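Local coordinates for L-threonine 3-dehydrogenase (Clostridioides difficile, PDB 7OL1), which probably catalyses the NAD-dependent oxidation of L-threonine at C3 to 2-amino-3-oxobutanoate, at residues Leu26-Leu31 and Asp91-Leu96; Thr39-Asn44 and Ala239-Val244; Gly47-Ile52 and Ser67-Ile72; Pro191-Tyr196 and Met234-Ala239; Phe260-Met265 and Lys311-Lys316. All coordinates share one frame; numbering follows the deposited sequence.

Interaction 1: Leu26-Leu31 and Asp91-Leu96; sequences LITGAL and DTIIHL
Leu26 and Thr92 open the pairing: Leu26 N donates to Thr92 O over 2.9 Å, and Leu26 O then takes Ile94 N at 2.9 Å. Farther along, the bonds from Thr28 N to Ile94 O (3.1 Å) and from Leu96 N to Thr28 O (3.2 Å) are bent and weak. On one face of the sheet Leu26 CD2 comes to 4.3 Å from Ile93 CG2. Farther along that same face Thr28 meets His95, whose ND1 makes a weak bond to Thr28 OG1, 2.8 Å long but with an N-H...O angle of only 116°. The methyl CG2 of Thr28 sits in the plane of the imidazole at its edge, while the hydroxyl approaches the ring at a slant. On the opposite face Ile27 CG2 lies 4.0 Å from Leu96 CD1, the two side chains running side by side in the same direction. These are two parallel strands of the Rossmann fold. The first ends in the glycine-rich loop that in relatives holds the dinucleotide, and Gly29 turns into it with phi +66°. A chi1 of 83° places the Thr28 hydroxyl between its own backbone N and C, where it also bonds Ala97 N, a stronger partner than His95. In the next shell, Ile27 is bonded through its backbone to Ile52 and Ser54 of the strand on its other side, and helix 33-46 covers Ile27 and Ile94. At the start of the second strand, the Asp91 carboxylate receives Lys23 N and Lys24 N, and Thr92 OG1 comes to its OD1 from above the carboxylate plane.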
# COMPACT_ATOMS: atom_id res chain seq x y z
N LEU A 26 0.78 9.58 24.31
CA LEU A 26 -0.28 10.29 23.54
C LEU A 26 -1.08 9.24 22.77
O LEU A 26 -0.50 8.55 21.97
CB LEU A 26 0.38 11.31 22.60
CG LEU A 26 -0.48 11.90 21.48
CD1 LEU A 26 -1.65 12.70 22.03
CD2 LEU A 26 0.35 12.79 20.56
N ILE A 27 -2.38 9.17 23.00
CA ILE A 27 -3.35 8.37 22.20
C ILE A 27 -4.13 9.29 21.26
O ILE A 27 -4.96 10.05 21.77
CB ILE A 27 -4.32 7.63 23.13
CG1 ILE A 27 -3.58 6.86 24.23
CG2 ILE A 27 -5.23 6.73 22.30
CD1 ILE A 27 -4.51 6.36 25.30
N THR A 28 -3.93 9.17 19.94
CA THR A 28 -4.86 9.73 18.92
C THR A 28 -6.03 8.75 18.75
O THR A 28 -5.86 7.58 19.04
CB THR A 28 -4.13 10.04 17.61
OG1 THR A 28 -4.09 8.79 16.92
CG2 THR A 28 -2.73 10.60 17.79
N GLY A 29 -7.20 9.25 18.37
CA GLY A 29 -8.42 8.44 18.17
C GLY A 29 -8.92 7.82 19.46
O GLY A 29 -9.56 6.75 19.44
N ALA A 30 -8.70 8.51 20.56
CA ALA A 30 -8.96 7.98 21.92
C ALA A 30 -10.44 7.74 22.17
O ALA A 30 -10.71 7.16 23.21
CB ALA A 30 -8.39 8.92 22.95
N LEU A 31 -11.38 8.17 21.33
CA LEU A 31 -12.83 7.96 21.65
C LEU A 31 -13.46 6.87 20.77
O LEU A 31 -14.66 6.54 20.99
CB LEU A 31 -13.58 9.28 21.54
CG LEU A 31 -13.11 10.40 22.46
CD1 LEU A 31 -14.04 11.58 22.36
CD2 LEU A 31 -12.97 9.96 23.91
N ASP A 91 6.88 9.84 24.94
CA ASP A 91 7.90 8.86 24.45
C ASP A 91 7.17 7.81 23.60
O ASP A 91 7.84 7.15 22.81
CB ASP A 91 8.68 8.25 25.62
CG ASP A 91 7.81 7.65 26.72
OD1 ASP A 91 7.42 6.48 26.56
OD2 ASP A 91 7.53 8.37 27.75
N THR A 92 5.84 7.73 23.72
CA THR A 92 4.95 6.79 23.00
C THR A 92 3.77 7.53 22.37
O THR A 92 3.10 8.29 23.08
CB THR A 92 4.41 5.76 23.99
OG1 THR A 92 5.59 5.29 24.64
CG2 THR A 92 3.62 4.65 23.34
N ILE A 93 3.49 7.26 21.09
CA ILE A 93 2.24 7.69 20.40
C ILE A 93 1.50 6.42 19.98
O ILE A 93 2.05 5.63 19.24
CB ILE A 93 2.59 8.60 19.21
CG1 ILE A 93 3.51 9.76 19.62
CG2 ILE A 93 1.34 9.12 18.51
CD1 ILE A 93 3.78 10.76 18.53
N ILE A 94 0.31 6.19 20.51
CA ILE A 94 -0.60 5.13 20.05
C ILE A 94 -1.60 5.80 19.10
O ILE A 94 -2.65 6.32 19.55
CB ILE A 94 -1.25 4.41 21.24
CG1 ILE A 94 -0.18 3.81 22.16
CG2 ILE A 94 -2.24 3.35 20.77
CD1 ILE A 94 -0.71 3.35 23.48
N HIS A 95 -1.26 5.77 17.81
CA HIS A 95 -2.01 6.37 16.70
C HIS A 95 -3.23 5.52 16.32
O HIS A 95 -3.17 4.92 15.26
CB HIS A 95 -1.08 6.57 15.50
CG HIS A 95 -1.70 7.43 14.46
ND1 HIS A 95 -2.23 8.67 14.77
CD2 HIS A 95 -1.91 7.23 13.13
CE1 HIS A 95 -2.74 9.19 13.67
NE2 HIS A 95 -2.55 8.34 12.64
N LEU A 96 -4.34 5.61 17.07
CA LEU A 96 -5.62 4.96 16.69
C LEU A 96 -6.46 5.80 15.71
O LEU A 96 -7.43 5.27 15.16
CB LEU A 96 -6.48 4.66 17.91
CG LEU A 96 -5.80 4.08 19.14
CD1 LEU A 96 -6.86 3.73 20.19
CD2 LEU A 96 -4.98 2.87 18.79

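Interaction 2: Thr39-Asn44 and Ala239-Val244; sequences TIKLRN and ALQSIV
In this Rossmann domain the helix that follows the glycine-rich loop, 33-46, leans on helix 236-248, and Lys41 bridges the gap to Leu240, Gln241 and Val244. The local axes stay 11.1 Å apart and cross at -55°, so side chains rather than backbones do the joining. Lys41 leaves its helix with CG trans to the backbone N (chi1 170°) and runs extended until its last torsion bends. Its CD passes Leu240 CB at 4.0 Å, the two chains sliding by each other in opposite directions, and CE rests 3.8 Å from Val244 CG2. That same methyl of Val244 also meets Leu42 CD2, at 3.9 Å. At the end of the lysine, NZ donates to Gln241 OE1 over 3.0 Å. The amide chain folds back at chi2 to bring OE1 there and crosses the lysine at about a right angle; NZ arrives 42° above the carbonyl plane, on no lone pair. The stronger partner of Lys41 NZ is Glu45 OE2, one turn on in its own helix, in a salt bridge. Lys41 therefore serves two environments at once: its methylenes extend the apolar patch of Leu42, Leu240 and Val244, and its charge is probably balanced mainly by the Glu45 carboxylate, with the amide oxygen as a second partner.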
# COMPACT_ATOMS: atom_id res chain seq x y z
N THR A 39 -7.56 4.06 27.03
CA THR A 39 -7.07 5.29 27.73
C THR A 39 -7.29 5.07 29.24
O THR A 39 -6.35 5.33 30.04
CB THR A 39 -7.65 6.60 27.18
OG1 THR A 39 -8.83 6.97 27.88
CG2 THR A 39 -7.97 6.57 25.70
N ILE A 40 -8.45 4.51 29.60
CA ILE A 40 -8.76 4.11 31.01
C ILE A 40 -7.73 3.11 31.53
O ILE A 40 -7.24 3.30 32.65
CB ILE A 40 -10.15 3.50 31.07
CG1 ILE A 40 -11.23 4.57 30.88
CG2 ILE A 40 -10.29 2.74 32.37
CD1 ILE A 40 -12.55 3.98 30.40
N LYS A 41 -7.42 2.06 30.77
CA LYS A 41 -6.47 1.02 31.21
C LYS A 41 -5.10 1.67 31.48
O LYS A 41 -4.52 1.45 32.58
CB LYS A 41 -6.40 -0.12 30.19
CG LYS A 41 -5.27 -1.10 30.46
CD LYS A 41 -5.18 -2.29 29.52
CE LYS A 41 -3.80 -2.91 29.58
NZ LYS A 41 -3.68 -3.93 30.64
N LEU A 42 -4.59 2.45 30.53
CA LEU A 42 -3.21 2.99 30.60
C LEU A 42 -3.13 4.07 31.69
O LEU A 42 -2.04 4.19 32.31
CB LEU A 42 -2.82 3.54 29.22
CG LEU A 42 -2.83 2.52 28.08
CD1 LEU A 42 -2.52 3.20 26.76
CD2 LEU A 42 -1.84 1.42 28.35
N ARG A 43 -4.22 4.80 31.92
CA ARG A 43 -4.37 5.77 33.05
C ARG A 43 -4.13 5.05 34.37
O ARG A 43 -3.23 5.49 35.11
CB ARG A 43 -5.76 6.42 33.06
CG ARG A 43 -5.84 7.67 32.19
CD ARG A 43 -7.24 8.20 31.90
NE ARG A 43 -7.05 9.46 31.18
CZ ARG A 43 -8.02 10.22 30.68
NH1 ARG A 43 -9.29 9.88 30.81
NH2 ARG A 43 -7.70 11.34 30.05
N ASN A 44 -4.87 3.95 34.61
CA ASN A 44 -4.77 3.10 35.83
C ASN A 44 -3.34 2.59 35.99
O ASN A 44 -2.87 2.56 37.14
CB ASN A 44 -5.71 1.90 35.81
CG ASN A 44 -7.17 2.31 35.89
OD1 ASN A 44 -7.50 3.44 36.23
ND2 ASN A 44 -8.06 1.38 35.58
N ALA A 239 -7.10 -7.87 23.53
CA ALA A 239 -6.61 -6.91 22.52
C ALA A 239 -5.84 -5.77 23.20
O ALA A 239 -4.70 -5.42 22.72
CB ALA A 239 -7.77 -6.39 21.70
N LEU A 240 -6.41 -5.20 24.26
CA LEU A 240 -5.77 -4.05 24.93
C LEU A 240 -4.41 -4.54 25.44
O LEU A 240 -3.40 -3.85 25.15
CB LEU A 240 -6.66 -3.47 26.04
CG LEU A 240 -8.01 -2.92 25.58
CD1 LEU A 240 -8.81 -2.36 26.75
CD2 LEU A 240 -7.85 -1.85 24.53
N GLN A 241 -4.34 -5.75 26.02
CA GLN A 241 -3.03 -6.27 26.52
C GLN A 241 -2.02 -6.46 25.38
O GLN A 241 -0.83 -6.08 25.63
CB GLN A 241 -3.13 -7.56 27.31
CG GLN A 241 -1.92 -7.72 28.23
CD GLN A 241 -2.06 -6.83 29.44
OE1 GLN A 241 -3.07 -6.87 30.12
NE2 GLN A 241 -1.04 -6.03 29.71
N SER A 242 -2.44 -7.01 24.22
CA SER A 242 -1.64 -7.11 22.95
C SER A 242 -0.80 -5.84 22.73
O SER A 242 0.45 -5.98 22.57
CB SER A 242 -2.51 -7.30 21.74
OG SER A 242 -3.62 -8.11 22.07
N ILE A 243 -1.51 -4.70 22.72
CA ILE A 243 -0.97 -3.33 22.47
C ILE A 243 0.17 -3.07 23.44
O ILE A 243 1.27 -2.65 23.00
CB ILE A 243 -2.05 -2.25 22.60
CG1 ILE A 243 -3.15 -2.40 21.54
CG2 ILE A 243 -1.40 -0.89 22.53
CD1 ILE A 243 -4.35 -1.52 21.72
N VAL A 244 -0.05 -3.32 24.73
CA VAL A 244 1.00 -3.05 25.75
C VAL A 244 2.15 -4.06 25.61
O VAL A 244 3.35 -3.61 25.51
CB VAL A 244 0.40 -3.08 27.16
CG1 VAL A 244 1.43 -2.66 28.20
CG2 VAL A 244 -0.84 -2.20 27.24

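Interaction 3: Gly47-Ile52 and Ser67-Ile72; sequences GEQNVI and SGIFEI
Glu48 and Ile52 draw up beside Gly68 and Ile69, with CA atoms 5.7 Å apart for Glu48 and Gly68 and 5.2 Å for Ile52 and Ile69, the chains running parallel but only loosely paired. Ile69 is the most involved side chain. Its CD1 lies 3.6 Å from Gln49 NE2, the bent glutamine crossing it at about a right angle, and its CG1 reaches toward Glu48 O at 3.9 Å. The other branch, CG2, makes an apolar contact with Ile52 CG1 at 4.1 Å, and the second branch of Ile52, CG2, touches Glu71 CG at 4.2 Å. Segment 47-52 completes the first beta-alpha-beta crossover of the Rossmann fold, in which strand 25-28, helix 33-46 and strand 51-55 follow in turn; strand 69-72 is then laid against the far side of 51-55. The turn between helix and strand is made by Gly47, which breaks the helix with phi +114° and accepts a bond from Asn50 N, while Asn50 ND2 reaches back to Tyr46 O. At the start of the other segment, Glu48 OE2 accepts from Ser67 OG over 2.9 Å through its syn lone pair, on the side of OE1. A bend at chi2 carries the Glu48 carboxylate across to the serine. Arg43 packs against Glu48, Val51 and Ser67. The Glu71 carboxylate bonds Tyr88 OH and forms a salt bridge with Lys87 NZ.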
# COMPACT_ATOMS: atom_id res chain seq x y z
N GLY A 47 -0.55 6.26 35.06
CA GLY A 47 -0.81 7.50 35.80
C GLY A 47 -1.73 8.44 35.03
O GLY A 47 -1.39 8.74 33.87
N GLU A 48 -2.81 8.91 35.67
CA GLU A 48 -3.83 9.83 35.08
C GLU A 48 -3.14 11.02 34.38
O GLU A 48 -3.70 11.54 33.37
CB GLU A 48 -4.80 10.27 36.19
CG GLU A 48 -6.05 9.41 36.30
CD GLU A 48 -7.33 10.13 35.90
OE1 GLU A 48 -7.31 11.38 35.87
OE2 GLU A 48 -8.34 9.45 35.62
N GLN A 49 -1.93 11.36 34.83
CA GLN A 49 -1.18 12.60 34.50
C GLN A 49 -0.13 12.33 33.41
O GLN A 49 0.54 13.29 32.98
CB GLN A 49 -0.53 13.14 35.78
CG GLN A 49 -0.88 14.60 36.11
CD GLN A 49 -2.30 15.04 35.79
OE1 GLN A 49 -3.30 14.45 36.22
NE2 GLN A 49 -2.40 16.14 35.04
N ASN A 50 0.00 11.07 32.98
CA ASN A 50 1.00 10.63 31.97
C ASN A 50 0.35 10.11 30.68
O ASN A 50 1.09 9.74 29.74
CB ASN A 50 1.88 9.53 32.56
CG ASN A 50 2.72 10.06 33.68
OD1 ASN A 50 3.32 11.12 33.56
ND2 ASN A 50 2.77 9.33 34.77
N VAL A 51 -0.98 10.07 30.65
CA VAL A 51 -1.79 9.64 29.49
C VAL A 51 -2.62 10.83 29.02
O VAL A 51 -3.60 11.25 29.76
CB VAL A 51 -2.67 8.43 29.86
CG1 VAL A 51 -3.60 8.02 28.73
CG2 VAL A 51 -1.80 7.27 30.27
N ILE A 52 -2.25 11.30 27.83
CA ILE A 52 -2.94 12.35 27.03
C ILE A 52 -3.85 11.67 26.01
O ILE A 52 -3.34 11.24 24.95
CB ILE A 52 -1.91 13.24 26.34
CG1 ILE A 52 -1.02 13.95 27.36
CG2 ILE A 52 -2.60 14.22 25.43
CD1 ILE A 52 0.28 13.26 27.54
N SER A 67 -12.46 13.04 33.39
CA SER A 67 -11.61 12.22 34.29
C SER A 67 -10.13 12.64 34.29
O SER A 67 -9.56 12.62 35.39
CB SER A 67 -11.70 10.76 33.93
OG SER A 67 -11.15 9.97 34.98
N GLY A 68 -9.49 12.94 33.14
CA GLY A 68 -8.03 13.22 33.14
C GLY A 68 -7.60 14.30 32.16
O GLY A 68 -8.33 15.30 32.03
N ILE A 69 -6.44 14.10 31.50
CA ILE A 69 -5.95 14.99 30.41
C ILE A 69 -6.59 14.60 29.08
O ILE A 69 -6.50 13.43 28.71
CB ILE A 69 -4.42 14.95 30.28
CG1 ILE A 69 -3.73 15.07 31.64
CG2 ILE A 69 -3.95 16.00 29.29
CD1 ILE A 69 -2.19 15.18 31.58
N PHE A 70 -7.15 15.58 28.37
CA PHE A 70 -7.81 15.44 27.04
C PHE A 70 -7.54 16.68 26.19
O PHE A 70 -7.66 17.78 26.68
CB PHE A 70 -9.32 15.29 27.15
CG PHE A 70 -10.01 15.15 25.82
CD1 PHE A 70 -10.14 13.90 25.23
CD2 PHE A 70 -10.52 16.25 25.15
CE1 PHE A 70 -10.77 13.76 24.00
CE2 PHE A 70 -11.16 16.10 23.92
CZ PHE A 70 -11.28 14.86 23.35
N GLU A 71 -7.26 16.46 24.91
CA GLU A 71 -6.85 17.49 23.94
C GLU A 71 -7.55 17.24 22.61
O GLU A 71 -7.38 16.18 22.04
CB GLU A 71 -5.34 17.43 23.80
CG GLU A 71 -4.63 17.89 25.06
CD GLU A 71 -4.38 19.39 25.15
OE1 GLU A 71 -3.36 19.74 25.77
OE2 GLU A 71 -5.18 20.19 24.59
N ILE A 72 -8.33 18.18 22.14
CA ILE A 72 -8.78 18.23 20.73
C ILE A 72 -7.55 18.22 19.83
O ILE A 72 -6.66 19.13 19.98
CB ILE A 72 -9.64 19.46 20.44
CG1 ILE A 72 -10.86 19.56 21.37
CG2 ILE A 72 -10.04 19.48 18.97
CD1 ILE A 72 -11.85 18.42 21.22

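Interaction 4: Pro191-Tyr196 and Met234-Ala239; sequences PGLISY and MYMPDA
Tyr235 OH points at the edge of the Tyr196 ring, near its plane and 3.3 Å from CD2, the two side chains crossing at about a right angle. One face of the Tyr235 ring is covered, toward its rim, by Pro237 CD of its own segment, and Ile194 O comes in obliquely at CD1. Behind the rings the backbones pair in parallel: Met234 N donates to Gly192 O (2.9 Å), Ile194 N to Met234 O (3.1 Å) and Met236 N to Ile194 O (2.8 Å). That last bond is made just where strand 232-235 turns into helix 236-248, with Tyr235 at the N-cap, so strand 184-194 holds a first-turn N-H of the helix. This is a strand-to-helix junction of the Rossmann-type sheet. On the sheet face that carries Leu193 and Met234 the contact is apolar: Leu193 CD1 is 3.8 Å from Met236 CE and its CD2 3.7 Å from Ala239 CB. Met236 bends at chi2 (58°) and again at chi3 (70°), which curls its methyl back to Leu193. Earlier in the strand, Met234 CB is 3.8 Å from Pro191 CG. Outside the pair, Gln33 and Ile34 of helix 33-46 add to the leucine's surroundings, and Met324 of helix 321-334 packs on both Ile194 and Tyr235. The strongest partner of Tyr235 OH is Asp327 OD2, a bond that probably fixes the phenol; the weakly positive C-H edge of Tyr196 is compatible with that position.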
# COMPACT_ATOMS: atom_id res chain seq x y z
N PRO A 191 -8.58 -8.60 14.74
CA PRO A 191 -9.82 -9.15 14.22
C PRO A 191 -11.01 -8.37 14.77
O PRO A 191 -10.80 -7.37 15.41
CB PRO A 191 -9.82 -10.54 14.85
CG PRO A 191 -9.17 -10.33 16.21
CD PRO A 191 -8.08 -9.32 15.92
N GLY A 192 -12.21 -8.91 14.56
CA GLY A 192 -13.42 -8.51 15.30
C GLY A 192 -13.11 -8.40 16.78
O GLY A 192 -12.59 -9.37 17.36
N LEU A 193 -13.37 -7.24 17.37
CA LEU A 193 -13.30 -7.06 18.83
C LEU A 193 -14.72 -7.01 19.39
O LEU A 193 -15.65 -6.45 18.70
CB LEU A 193 -12.51 -5.79 19.11
CG LEU A 193 -11.07 -5.81 18.62
CD1 LEU A 193 -10.31 -4.57 19.07
CD2 LEU A 193 -10.36 -7.06 19.11
N ILE A 194 -14.85 -7.63 20.57
CA ILE A 194 -16.07 -7.74 21.42
C ILE A 194 -15.78 -6.95 22.69
O ILE A 194 -14.77 -7.29 23.37
CB ILE A 194 -16.38 -9.21 21.78
CG1 ILE A 194 -16.25 -10.17 20.60
CG2 ILE A 194 -17.74 -9.36 22.44
CD1 ILE A 194 -17.31 -9.95 19.57
N SER A 195 -16.62 -5.95 23.00
CA SER A 195 -16.57 -5.23 24.31
C SER A 195 -17.97 -5.01 24.88
O SER A 195 -18.97 -5.12 24.14
CB SER A 195 -15.81 -3.93 24.22
OG SER A 195 -16.67 -2.85 23.88
N TYR A 196 -18.00 -4.71 26.18
CA TYR A 196 -19.23 -4.44 26.96
C TYR A 196 -19.40 -2.94 27.20
O TYR A 196 -20.54 -2.53 27.46
CB TYR A 196 -19.18 -5.19 28.28
CG TYR A 196 -17.90 -5.09 29.06
CD1 TYR A 196 -17.69 -4.05 29.96
CD2 TYR A 196 -16.93 -6.08 28.99
CE1 TYR A 196 -16.54 -3.99 30.74
CE2 TYR A 196 -15.78 -6.03 29.75
CZ TYR A 196 -15.58 -4.98 30.64
OH TYR A 196 -14.45 -4.92 31.41
N MET A 234 -11.66 -11.49 19.14
CA MET A 234 -10.86 -11.31 20.37
C MET A 234 -11.68 -10.45 21.35
O MET A 234 -12.43 -9.55 20.90
CB MET A 234 -9.51 -10.67 19.99
CG MET A 234 -8.54 -10.64 21.15
SD MET A 234 -6.85 -10.08 20.77
CE MET A 234 -6.55 -10.92 19.22
N TYR A 235 -11.64 -10.77 22.64
CA TYR A 235 -12.34 -10.00 23.70
C TYR A 235 -11.49 -8.78 24.05
O TYR A 235 -10.24 -8.95 24.28
CB TYR A 235 -12.52 -10.83 24.97
CG TYR A 235 -13.59 -10.38 25.95
CD1 TYR A 235 -14.74 -9.75 25.52
CD2 TYR A 235 -13.47 -10.66 27.31
CE1 TYR A 235 -15.75 -9.40 26.40
CE2 TYR A 235 -14.47 -10.30 28.20
CZ TYR A 235 -15.61 -9.68 27.75
OH TYR A 235 -16.63 -9.33 28.59
N MET A 236 -12.13 -7.63 24.19
CA MET A 236 -11.40 -6.34 24.27
C MET A 236 -10.21 -6.43 25.23
O MET A 236 -9.12 -5.99 24.87
CB MET A 236 -12.32 -5.19 24.63
CG MET A 236 -11.59 -3.87 24.63
SD MET A 236 -10.79 -3.47 23.05
CE MET A 236 -12.24 -3.15 22.04
N PRO A 237 -10.34 -6.99 26.46
CA PRO A 237 -9.21 -7.03 27.39
C PRO A 237 -7.98 -7.72 26.80
O PRO A 237 -6.89 -7.21 27.05
CB PRO A 237 -9.69 -7.78 28.64
CG PRO A 237 -11.08 -8.27 28.29
CD PRO A 237 -11.56 -7.51 27.07
N ASP A 238 -8.16 -8.83 26.06
CA ASP A 238 -7.06 -9.54 25.34
C ASP A 238 -6.34 -8.55 24.40
O ASP A 238 -5.08 -8.41 24.50
CB ASP A 238 -7.59 -10.75 24.57
CG ASP A 238 -7.99 -11.95 25.42
OD1 ASP A 238 -7.29 -12.14 26.47
OD2 ASP A 238 -8.99 -12.71 25.01
N ALA A 239 -7.10 -7.87 23.53
CA ALA A 239 -6.61 -6.91 22.52
C ALA A 239 -5.84 -5.77 23.20
O ALA A 239 -4.70 -5.42 22.72
CB ALA A 239 -7.77 -6.39 21.70

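Interaction 5: Phe260-Met265 and Lys311-Lys316; sequences FNITAM and KEWNFK
Glu312 OE1 meets the edge of the Phe260 ring, 3.4 Å from CZ, and the same oxygen accepts a hydrogen bond from Ile255 N. The other carboxylate oxygen, OE2, bonds His256 ND1, so both carboxylate oxygens are bonded, and the carboxylate plane is turned 69° from the phenyl. Over one face of Phe260 stands Trp313, with NE1 3.0 Å above the plane and over the ring centre. The pair is a T-shaped stack with the indole as the edge: the phenyl and the five-membered ring have centroids 4.1 Å apart and planes at 76°. Trp313 holds CG between its backbone N and carbonyl carbon (chi1 51°), which brings the indole to Phe260. Its CZ2 also lies 4.0 Å from Ile262 CG2. That methyl, in turn, is over the middle of the Phe315 ring, 3.8 Å from its centroid, in a CH-pi contact, and Thr263 O approaches the edge of Phe315, 3.2 Å from CE2. Phe315 CB rests on a face of Trp313, closing a layered cluster of aromatic and aliphatic groups. The cluster joins the region of helix 307-313 and the following turn, where Asn314 takes positive phi, to strand 260-261 and the residues just after it. Leu246 and Ser242 of helix 236-248 pack around it, and Thr263 OG1 bonds Asp232. With NE1 centred over the phenyl, the geometry is consistent with an N-H...pi interaction, giving the buried indole N-H an aromatic acceptor, while the carboxylate would probably find the electropositive rim of that phenyl favourable.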
# COMPACT_ATOMS: atom_id res chain seq x y z
N PHE A 260 1.43 -7.51 13.13
CA PHE A 260 1.41 -8.92 13.55
C PHE A 260 -0.02 -9.41 13.55
O PHE A 260 -0.81 -8.75 14.19
CB PHE A 260 1.94 -9.08 14.97
CG PHE A 260 3.44 -9.02 15.12
CD1 PHE A 260 4.20 -10.16 15.00
CD2 PHE A 260 4.08 -7.85 15.47
CE1 PHE A 260 5.58 -10.13 15.18
CE2 PHE A 260 5.46 -7.82 15.64
CZ PHE A 260 6.21 -8.95 15.47
N ASN A 261 -0.31 -10.53 12.88
CA ASN A 261 -1.57 -11.28 13.09
C ASN A 261 -1.71 -11.60 14.57
O ASN A 261 -0.72 -12.07 15.20
CB ASN A 261 -1.60 -12.63 12.41
CG ASN A 261 -1.62 -12.57 10.91
OD1 ASN A 261 -1.93 -11.53 10.33
ND2 ASN A 261 -1.30 -13.70 10.30
N ILE A 262 -2.90 -11.38 15.12
CA ILE A 262 -3.22 -11.90 16.46
C ILE A 262 -4.64 -12.40 16.39
O ILE A 262 -5.39 -11.96 15.51
CB ILE A 262 -3.03 -10.86 17.57
CG1 ILE A 262 -3.91 -9.63 17.36
CG2 ILE A 262 -1.59 -10.46 17.73
CD1 ILE A 262 -3.98 -8.74 18.60
N THR A 263 -4.97 -13.34 17.25
CA THR A 263 -6.34 -13.90 17.36
C THR A 263 -6.41 -14.74 18.63
O THR A 263 -5.32 -15.09 19.19
CB THR A 263 -6.72 -14.67 16.10
OG1 THR A 263 -8.12 -14.93 16.19
CG2 THR A 263 -5.90 -15.94 15.98
N ALA A 264 -7.64 -14.97 19.08
CA ALA A 264 -7.98 -15.71 20.31
C ALA A 264 -8.96 -16.84 19.98
O ALA A 264 -9.03 -17.78 20.77
CB ALA A 264 -8.60 -14.76 21.31
N MET A 265 -9.69 -16.71 18.86
CA MET A 265 -10.82 -17.60 18.50
C MET A 265 -11.29 -17.30 17.07
O MET A 265 -11.01 -16.20 16.59
CB MET A 265 -11.98 -17.49 19.53
CG MET A 265 -12.52 -16.10 19.83
SD MET A 265 -13.52 -15.91 21.40
CE MET A 265 -12.22 -15.90 22.63
N LYS A 311 6.04 -16.16 18.68
CA LYS A 311 7.50 -16.40 18.71
C LYS A 311 8.24 -15.11 19.09
O LYS A 311 9.23 -15.22 19.80
CB LYS A 311 8.00 -17.05 17.41
CG LYS A 311 7.55 -18.49 17.19
CD LYS A 311 8.10 -19.14 15.93
CE LYS A 311 7.06 -20.02 15.25
NZ LYS A 311 7.36 -20.25 13.82
N GLU A 312 7.80 -13.93 18.65
CA GLU A 312 8.68 -12.73 18.60
C GLU A 312 8.51 -11.83 19.85
O GLU A 312 9.45 -11.09 20.19
CB GLU A 312 8.43 -11.98 17.30
CG GLU A 312 8.79 -12.78 16.06
CD GLU A 312 8.56 -12.05 14.75
OE1 GLU A 312 8.95 -10.86 14.65
OE2 GLU A 312 7.99 -12.68 13.83
N TRP A 313 7.35 -11.86 20.50
CA TRP A 313 7.06 -10.97 21.66
C TRP A 313 6.04 -11.63 22.59
O TRP A 313 5.51 -10.95 23.48
CB TRP A 313 6.58 -9.57 21.21
CG TRP A 313 5.46 -9.52 20.20
CD1 TRP A 313 5.57 -9.57 18.83
CD2 TRP A 313 4.06 -9.36 20.48
NE1 TRP A 313 4.33 -9.48 18.24
CE2 TRP A 313 3.39 -9.36 19.23
CE3 TRP A 313 3.31 -9.22 21.63
CZ2 TRP A 313 2.00 -9.23 19.13
CZ3 TRP A 313 1.94 -9.05 21.53
CH2 TRP A 313 1.30 -9.07 20.30
N ASN A 314 5.79 -12.93 22.41
CA ASN A 314 5.09 -13.76 23.40
C ASN A 314 3.64 -13.28 23.52
O ASN A 314 3.11 -13.15 24.65
CB ASN A 314 5.84 -13.76 24.73
CG ASN A 314 5.28 -14.79 25.70
OD1 ASN A 314 4.57 -15.72 25.31
ND2 ASN A 314 5.56 -14.60 26.97
N PHE A 315 2.99 -13.05 22.38
CA PHE A 315 1.53 -12.82 22.34
C PHE A 315 0.86 -13.90 23.20
O PHE A 315 1.09 -15.10 23.01
CB PHE A 315 1.02 -12.77 20.90
CG PHE A 315 -0.48 -12.85 20.78
CD1 PHE A 315 -1.29 -11.83 21.25
CD2 PHE A 315 -1.08 -13.92 20.14
CE1 PHE A 315 -2.67 -11.89 21.09
CE2 PHE A 315 -2.46 -13.99 19.99
CZ PHE A 315 -3.25 -12.96 20.46
N LYS A 316 0.07 -13.47 24.17
CA LYS A 316 -0.66 -14.31 25.14
C LYS A 316 -2.13 -13.96 24.94
O LYS A 316 -2.40 -13.17 24.05
CB LYS A 316 -0.00 -14.05 26.50
CG LYS A 316 -0.61 -14.65 27.77
CD LYS A 316 0.21 -14.27 29.01
CE LYS A 316 1.61 -13.79 28.65
NZ LYS A 316 2.50 -13.56 29.81

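In the fold
Interactions 1, 3 and 4 each pair strands of one sheet, and interactions 1 and 3 are joined directly, Ile27 N lying 3.0 Å from Ile52 O. Helix 33-46 ties both to interaction 2: Thr39 CG2 packs 3.5 Å from Ile27 CD1, and Arg43 reaches segment 67-72. Helix 236-248 then carries the packing on, since interactions 2 and 4 share Ala239 and Ser242 touches Ile262 and Trp313 of interaction 5. Met234 CE, 3.4 Å from Ile262 CD1, links interactions 4 and 5. The centres of interactions 3 and 5 are about 29 Å apart. The glycine-rich loop of interaction 1, where the family binds its dinucleotide, belongs here to an apoenzyme.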